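Local coordinates for mitogen-activated protein kinase kinase kinase 7 interacting protein 1 (Anopheles gambiae, PDB 2IRM) that probably acts as an adaptor with a PP2C-like phosphatase fold that binds the kinase TAK1 and triggers its autophosphorylation and activation, at residues A[9-22]-A[33-45]. Sequence-based numbering, arbitrary orientation.
Sequences LKVCNQTGVGEAIN and EGYESRDKKCLCI
I45 N donates to K10 O at 3.2 Å, and G34 N donates to N22 O at 3.1 Å. The contact lies between the two beta sheets of the PP2C-type fold. The first bond is at the 39-45 end; the second is at the other end, just past strand 31-33, the sheet neighbour of 15-25. Strand 15-20 belongs to one sheet and strand 39-45 to the other. They run antiparallel at 167°, with axes 9.4 Å apart, so side chains fill the gap between them. Residues 10-12 run alongside 43-45, with a single beta bridge between V11 and C44. A weak bond from C12 N to L43 O adds to it. A type I turn from C12 to T15 then leads into strand 15-20. Halfway along, E19 and K41 meet at about a right angle. Their salt bridge is long, 3.9 Å between E19 OE2 and K41 NZ. The D39 carboxylate bonds S57 of its own sheet and T349 of the other, which links the two.

The apolar packing centres on L43. Its CD2 lies 3.7 Å from V17 CG2 and also touches T15 CG2, while CD1 reaches V11 CG1. I21 packs against the loop at 34-36. With CG1 anti to the backbone N (chi1 170°), its CD1 comes to 3.7 Å from E36 O. I45 CD1 rests on C12 CB and the V11 carbonyl carbon. C44 is joined to C42 by a disulfide, and L9 CD1 sits 3.7 Å from C44 CB and 3.8 Å from C44 SG.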
ATOM      1  N   LEU A   9      -1.593  -6.355  20.335  1.00 51.39           N
ATOM      2  CA  LEU A   9      -2.257  -7.618  19.957  1.00 50.64           C
ATOM      3  C   LEU A   9      -1.262  -8.741  19.707  1.00 50.33           C
ATOM      4  O   LEU A   9      -0.191  -8.504  19.147  1.00 50.49           O
ATOM      5  CB  LEU A   9      -3.122  -7.432  18.708  1.00 50.43           C
ATOM      6  CG  LEU A   9      -4.176  -6.330  18.732  1.00 49.96           C
ATOM      7  CD1 LEU A   9      -4.969  -6.358  17.450  1.00 49.94           C
ATOM      8  CD2 LEU A   9      -5.103  -6.475  19.924  1.00 49.94           C
ATOM      9  N   LYS A  10      -1.625  -9.958  20.103  1.00 49.81           N
ATOM     10  CA  LYS A  10      -0.741 -11.115  19.956  1.00 49.50           C
ATOM     11  C   LYS A  10      -0.173 -11.232  18.542  1.00 49.19           C
ATOM     12  O   LYS A  10      -0.844 -10.882  17.569  1.00 49.34           O
ATOM     13  CB  LYS A  10      -1.461 -12.405  20.340  1.00 49.49           C
ATOM     14  CG  LYS A  10      -0.510 -13.476  20.849  1.00 49.82           C
ATOM     15  CD  LYS A  10      -1.212 -14.779  21.158  1.00 50.11           C
ATOM     16  CE  LYS A  10      -1.270 -15.691  19.943  1.00 50.07           C
ATOM     17  NZ  LYS A  10      -1.713 -17.060  20.332  1.00 50.23           N
ATOM     18  N   VAL A  11       1.064 -11.718  18.437  1.00 48.81           N
ATOM     19  CA  VAL A  11       1.773 -11.781  17.150  1.00 48.32           C
ATOM     20  C   VAL A  11       1.784 -13.165  16.506  1.00 48.02           C
ATOM     21  O   VAL A  11       1.878 -14.192  17.195  1.00 47.97           O
ATOM     22  CB  VAL A  11       3.223 -11.237  17.243  1.00 48.37           C
ATOM     23  CG1 VAL A  11       3.221  -9.723  17.109  1.00 48.05           C
ATOM     24  CG2 VAL A  11       3.923 -11.700  18.551  1.00 48.64           C
ATOM     25  N   CYS A  12       1.685 -13.170  15.177  1.00 47.50           N
ATOM     26  CA  CYS A  12       1.588 -14.401  14.396  1.00 47.27           C
ATOM     27  C   CYS A  12       2.951 -15.034  14.167  1.00 47.10           C
ATOM     28  O   CYS A  12       3.776 -14.504  13.417  1.00 47.19           O
ATOM     29  CB  CYS A  12       0.880 -14.148  13.059  1.00 47.16           C
ATOM     30  SG  CYS A  12       0.535 -15.642  12.086  1.00 47.00           S
ATOM     31  N   ASN A  13       3.175 -16.171  14.823  1.00 46.86           N
ATOM     32  CA  ASN A  13       4.398 -16.963  14.645  1.00 46.65           C
ATOM     33  C   ASN A  13       4.470 -17.690  13.290  1.00 46.32           C
ATOM     34  O   ASN A  13       5.436 -18.407  13.012  1.00 46.23           O
ATOM     35  CB  ASN A  13       4.579 -17.949  15.810  1.00 46.54           C
ATOM     36  CG  ASN A  13       3.254 -18.502  16.321  1.00 46.91           C
ATOM     37  OD1 ASN A  13       2.210 -18.370  15.671  1.00 47.10           O
ATOM     38  ND2 ASN A  13       3.286 -19.117  17.499  1.00 47.52           N
ATOM     39  N   GLN A  14       3.448 -17.495  12.458  1.00 45.83           N
ATOM     40  CA  GLN A  14       3.434 -18.037  11.106  1.00 45.64           C
ATOM     41  C   GLN A  14       3.620 -16.951  10.032  1.00 45.52           C
ATOM     42  O   GLN A  14       3.287 -17.156   8.859  1.00 45.56           O
ATOM     43  CB  GLN A  14       2.152 -18.834  10.872  1.00 45.64           C
ATOM     44  CG  GLN A  14       2.260 -20.297  11.270  1.00 45.79           C
ATOM     45  CD  GLN A  14       0.910 -20.931  11.561  1.00 46.36           C
ATOM     46  OE1 GLN A  14      -0.135 -20.425  11.145  1.00 46.55           O
ATOM     47  NE2 GLN A  14       0.927 -22.043  12.289  1.00 46.20           N
ATOM     48  N   THR A  15       4.193 -15.816  10.442  1.00 45.25           N
ATOM     49  CA  THR A  15       4.372 -14.642   9.582  1.00 44.82           C
ATOM     50  C   THR A  15       5.760 -14.030   9.753  1.00 44.83           C
ATOM     51  O   THR A  15       6.198 -13.771  10.877  1.00 45.06           O
ATOM     52  CB  THR A  15       3.313 -13.572   9.904  1.00 44.63           C
ATOM     53  OG1 THR A  15       2.012 -14.116   9.672  1.00 44.22           O
ATOM     54  CG2 THR A  15       3.495 -12.337   9.043  1.00 44.61           C
ATOM     55  N   GLY A  16       6.442 -13.793   8.637  1.00 44.72           N
ATOM     56  CA  GLY A  16       7.760 -13.163   8.659  1.00 44.73           C
ATOM     57  C   GLY A  16       7.768 -11.770   8.051  1.00 44.72           C
ATOM     58  O   GLY A  16       7.149 -11.539   7.006  1.00 44.73           O
ATOM     59  N   VAL A  17       8.486 -10.849   8.696  1.00 44.64           N
ATOM     60  CA  VAL A  17       8.528  -9.447   8.266  1.00 44.50           C
ATOM     61  C   VAL A  17       9.904  -9.014   7.772  1.00 44.40           C
ATOM     62  O   VAL A  17      10.925  -9.345   8.369  1.00 44.53           O
ATOM     63  CB  VAL A  17       8.105  -8.484   9.395  1.00 44.46           C
ATOM     64  CG1 VAL A  17       7.929  -7.066   8.859  1.00 44.36           C
ATOM     65  CG2 VAL A  17       6.819  -8.954  10.029  1.00 44.74           C
ATOM     66  N   GLY A  18       9.905  -8.281   6.663  1.00 44.23           N
ATOM     67  CA  GLY A  18      11.082  -7.572   6.188  1.00 43.91           C
ATOM     68  C   GLY A  18      10.728  -6.104   6.034  1.00 43.79           C
ATOM     69  O   GLY A  18       9.643  -5.760   5.565  1.00 43.56           O
ATOM     70  N   GLU A  19      11.641  -5.235   6.446  1.00 43.70           N
ATOM     71  CA  GLU A  19      11.445  -3.802   6.336  1.00 43.83           C
ATOM     72  C   GLU A  19      12.742  -3.147   5.938  1.00 43.47           C
ATOM     73  O   GLU A  19      13.813  -3.493   6.448  1.00 43.36           O
ATOM     74  CB  GLU A  19      11.033  -3.205   7.677  1.00 43.95           C
ATOM     75  CG  GLU A  19       9.590  -3.423   8.109  1.00 44.95           C
ATOM     76  CD  GLU A  19       9.328  -2.898   9.528  1.00 44.79           C
ATOM     77  OE1 GLU A  19      10.264  -2.887  10.361  1.00 44.89           O
ATOM     78  OE2 GLU A  19       8.182  -2.490   9.810  1.00 47.21           O
ATOM     79  N   ALA A  20      12.639  -2.189   5.028  1.00 43.24           N
ATOM     80  CA  ALA A  20      13.719  -1.240   4.798  1.00 42.86           C
ATOM     81  C   ALA A  20      13.139   0.168   4.787  1.00 42.57           C
ATOM     82  O   ALA A  20      12.092   0.430   4.178  1.00 42.46           O
ATOM     83  CB  ALA A  20      14.468  -1.547   3.515  1.00 42.92           C
ATOM     84  N   ILE A  21      13.832   1.055   5.489  1.00 42.07           N
ATOM     85  CA  ILE A  21      13.383   2.411   5.740  1.00 41.75           C
ATOM     86  C   ILE A  21      13.580   3.266   4.502  1.00 41.70           C
ATOM     87  O   ILE A  21      14.524   3.059   3.750  1.00 41.68           O
ATOM     88  CB  ILE A  21      14.128   2.999   6.977  1.00 41.88           C
ATOM     89  CG1 ILE A  21      13.885   4.500   7.137  1.00 41.60           C
ATOM     90  CG2 ILE A  21      15.628   2.629   6.960  1.00 41.60           C
ATOM     91  CD1 ILE A  21      12.588   4.832   7.825  1.00 41.45           C
ATOM     92  N   ASN A  22      12.676   4.218   4.289  1.00 41.99           N
ATOM     93  CA  ASN A  22      12.722   5.080   3.103  1.00 42.23           C
ATOM     94  C   ASN A  22      14.069   5.777   2.941  1.00 42.63           C
ATOM     95  O   ASN A  22      14.748   6.081   3.927  1.00 42.30           O
ATOM     96  CB  ASN A  22      11.575   6.101   3.113  1.00 41.81           C
ATOM     97  CG  ASN A  22      11.733   7.152   4.195  1.00 40.96           C
ATOM     98  OD1 ASN A  22      12.544   8.069   4.075  1.00 40.38           O
ATOM     99  ND2 ASN A  22      10.943   7.035   5.249  1.00 39.77           N
ATOM    100  N   GLU A  33      18.515   7.980   4.779  1.00 57.41           N
ATOM    101  CA  GLU A  33      17.455   7.220   5.431  1.00 58.34           C
ATOM    102  C   GLU A  33      16.618   8.162   6.272  1.00 58.31           C
ATOM    103  O   GLU A  33      17.154   9.092   6.881  1.00 58.48           O
ATOM    104  CB  GLU A  33      18.038   6.146   6.353  1.00 58.32           C
ATOM    105  CG  GLU A  33      18.449   4.856   5.666  1.00 59.22           C
ATOM    106  CD  GLU A  33      18.872   3.769   6.652  1.00 59.50           C
ATOM    107  OE1 GLU A  33      19.390   4.100   7.746  1.00 60.35           O
ATOM    108  OE2 GLU A  33      18.687   2.574   6.324  1.00 61.56           O
ATOM    109  N   GLY A  34      15.312   7.913   6.310  1.00 58.34           N
ATOM    110  CA  GLY A  34      14.414   8.638   7.202  1.00 58.38           C
ATOM    111  C   GLY A  34      14.512   8.169   8.644  1.00 58.46           C
ATOM    112  O   GLY A  34      15.414   7.399   9.011  1.00 58.61           O
ATOM    113  N   TYR A  35      13.580   8.651   9.462  1.00 58.45           N
ATOM    114  CA  TYR A  35      13.486   8.284  10.873  1.00 58.49           C
ATOM    115  C   TYR A  35      12.137   7.611  11.076  1.00 58.26           C
ATOM    116  O   TYR A  35      12.043   6.452  11.487  1.00 58.38           O
ATOM    117  CB  TYR A  35      13.594   9.547  11.734  1.00 58.71           C
ATOM    118  CG  TYR A  35      13.242   9.384  13.198  1.00 59.25           C
ATOM    119  CD1 TYR A  35      13.957   8.508  14.023  1.00 59.74           C
ATOM    120  CD2 TYR A  35      12.213  10.135  13.772  1.00 59.83           C
ATOM    121  CE1 TYR A  35      13.643   8.369  15.380  1.00 59.65           C
ATOM    122  CE2 TYR A  35      11.893  10.004  15.130  1.00 59.96           C
ATOM    123  CZ  TYR A  35      12.612   9.120  15.926  1.00 59.52           C
ATOM    124  OH  TYR A  35      12.301   8.990  17.263  1.00 59.35           O
ATOM    125  N   GLU A  36      11.101   8.382  10.765  1.00 57.85           N
ATOM    126  CA  GLU A  36       9.727   7.938  10.725  1.00 57.37           C
ATOM    127  C   GLU A  36       9.535   6.944   9.589  1.00 56.91           C
ATOM    128  O   GLU A  36       9.843   7.256   8.438  1.00 57.21           O
ATOM    129  CB  GLU A  36       8.822   9.159  10.485  1.00 57.56           C
ATOM    130  CG  GLU A  36       9.525  10.402   9.834  1.00 57.89           C
ATOM    131  CD  GLU A  36       9.765  10.300   8.312  1.00 58.56           C
ATOM    132  OE1 GLU A  36       8.794  10.036   7.552  1.00 59.41           O
ATOM    133  OE2 GLU A  36      10.923  10.516   7.872  1.00 57.23           O
ATOM    134  N   SER A  37       9.049   5.743   9.896  1.00 56.13           N
ATOM    135  CA  SER A  37       8.489   4.893   8.842  1.00 55.09           C
ATOM    136  C   SER A  37       7.110   5.429   8.534  1.00 54.55           C
ATOM    137  O   SER A  37       6.396   5.880   9.434  1.00 54.55           O
ATOM    138  CB  SER A  37       8.387   3.426   9.265  1.00 55.24           C
ATOM    139  OG  SER A  37       8.053   2.598   8.161  1.00 54.08           O
ATOM    140  N   ARG A  38       6.748   5.406   7.260  1.00 53.80           N
ATOM    141  CA  ARG A  38       5.412   5.801   6.843  1.00 53.14           C
ATOM    142  C   ARG A  38       4.524   4.565   6.639  1.00 52.47           C
ATOM    143  O   ARG A  38       3.313   4.687   6.482  1.00 52.48           O
ATOM    144  CB  ARG A  38       5.480   6.652   5.571  1.00 53.43           C
ATOM    145  CG  ARG A  38       6.171   8.010   5.730  1.00 53.68           C
ATOM    146  CD  ARG A  38       5.142   9.130   5.833  1.00 53.83           C
ATOM    147  NE  ARG A  38       5.738  10.471   5.851  1.00 54.26           N
ATOM    148  CZ  ARG A  38       6.081  11.165   4.769  1.00 53.77           C
ATOM    149  NH1 ARG A  38       5.914  10.652   3.556  1.00 54.13           N
ATOM    150  NH2 ARG A  38       6.600  12.376   4.897  1.00 53.46           N
ATOM    151  N   ASP A  39       5.134   3.382   6.640  1.00 51.61           N
ATOM    152  CA  ASP A  39       4.405   2.123   6.561  1.00 51.11           C
ATOM    153  C   ASP A  39       3.938   1.638   7.939  1.00 50.55           C
ATOM    154  O   ASP A  39       4.724   1.555   8.893  1.00 50.50           O
ATOM    155  CB  ASP A  39       5.280   1.045   5.927  1.00 51.37           C
ATOM    156  CG  ASP A  39       5.228   1.041   4.402  1.00 53.02           C
ATOM    157  OD1 ASP A  39       4.475   1.830   3.777  1.00 54.96           O
ATOM    158  OD2 ASP A  39       5.963   0.216   3.817  1.00 54.45           O
ATOM    159  N   LYS A  40       2.657   1.303   8.037  1.00 49.86           N
ATOM    160  CA  LYS A  40       2.107   0.732   9.269  1.00 48.98           C
ATOM    161  C   LYS A  40       1.601  -0.691   9.032  1.00 48.41           C
ATOM    162  O   LYS A  40       0.878  -0.956   8.072  1.00 48.35           O
ATOM    163  CB  LYS A  40       1.021   1.637   9.855  1.00 48.85           C
ATOM    164  CG  LYS A  40       1.562   2.980  10.359  1.00 49.40           C
ATOM    165  CD  LYS A  40       2.309   2.825  11.691  1.00 51.01           C
ATOM    166  CE  LYS A  40       3.359   3.901  11.905  1.00 50.73           C
ATOM    167  NZ  LYS A  40       4.392   3.458  12.894  1.00 51.16           N
ATOM    168  N   LYS A  41       2.024  -1.604   9.899  1.00 47.75           N
ATOM    169  CA  LYS A  41       1.769  -3.029   9.723  1.00 47.12           C
ATOM    170  C   LYS A  41       0.962  -3.600  10.874  1.00 46.59           C
ATOM    171  O   LYS A  41       0.962  -3.058  11.973  1.00 46.53           O
ATOM    172  CB  LYS A  41       3.086  -3.808   9.567  1.00 47.04           C
ATOM    173  CG  LYS A  41       4.296  -3.127  10.195  1.00 47.75           C
ATOM    174  CD  LYS A  41       5.171  -4.090  10.999  1.00 48.43           C
ATOM    175  CE  LYS A  41       5.910  -3.335  12.098  1.00 48.03           C
ATOM    176  NZ  LYS A  41       6.658  -4.241  13.000  1.00 49.04           N
ATOM    177  N   CYS A  42       0.250  -4.682  10.595  1.00 46.19           N
ATOM    178  CA  CYS A  42      -0.344  -5.506  11.626  1.00 45.96           C
ATOM    179  C   CYS A  42      -0.280  -6.969  11.204  1.00 45.72           C
ATOM    180  O   CYS A  42      -0.418  -7.297  10.029  1.00 45.64           O
ATOM    181  CB  CYS A  42      -1.782  -5.071  11.930  1.00 45.91           C
ATOM    182  SG  CYS A  42      -2.918  -6.442  12.290  1.00 46.59           S
ATOM    183  N   LEU A  43      -0.039  -7.834  12.180  1.00 45.60           N
ATOM    184  CA  LEU A  43      -0.064  -9.284  12.006  1.00 45.57           C
ATOM    185  C   LEU A  43      -0.700  -9.860  13.269  1.00 45.46           C
ATOM    186  O   LEU A  43      -0.055 -10.507  14.096  1.00 45.36           O
ATOM    187  CB  LEU A  43       1.342  -9.837  11.757  1.00 45.55           C
ATOM    188  CG  LEU A  43       2.590  -9.004  12.090  1.00 45.88           C
ATOM    189  CD1 LEU A  43       2.533  -8.285  13.458  1.00 46.46           C
ATOM    190  CD2 LEU A  43       3.810  -9.898  12.010  1.00 45.86           C
ATOM    191  N   CYS A  44      -1.998  -9.604  13.383  1.00 45.33           N
ATOM    192  CA  CYS A  44      -2.724  -9.641  14.638  1.00 45.21           C
ATOM    193  C   CYS A  44      -3.546 -10.923  14.733  1.00 44.80           C
ATOM    194  O   CYS A  44      -4.195 -11.313  13.767  1.00 44.69           O
ATOM    195  CB  CYS A  44      -3.655  -8.416  14.684  1.00 45.31           C
ATOM    196  SG  CYS A  44      -2.868  -6.751  14.333  1.00 47.45           S
ATOM    197  N   ILE A  45      -3.510 -11.589  15.886  1.00 44.48           N
ATOM    198  CA  ILE A  45      -4.449 -12.689  16.156  1.00 44.18           C
ATOM    199  C   ILE A  45      -5.488 -12.203  17.137  1.00 43.94           C
ATOM    200  O   ILE A  45      -5.164 -11.935  18.291  1.00 44.03           O
ATOM    201  CB  ILE A  45      -3.778 -13.957  16.749  1.00 44.07           C
ATOM    202  CG1 ILE A  45      -2.815 -14.590  15.750  1.00 44.34           C
ATOM    203  CG2 ILE A  45      -4.818 -14.992  17.133  1.00 43.75           C
ATOM    204  CD1 ILE A  45      -1.384 -14.320  16.059  1.00 44.45           C
TER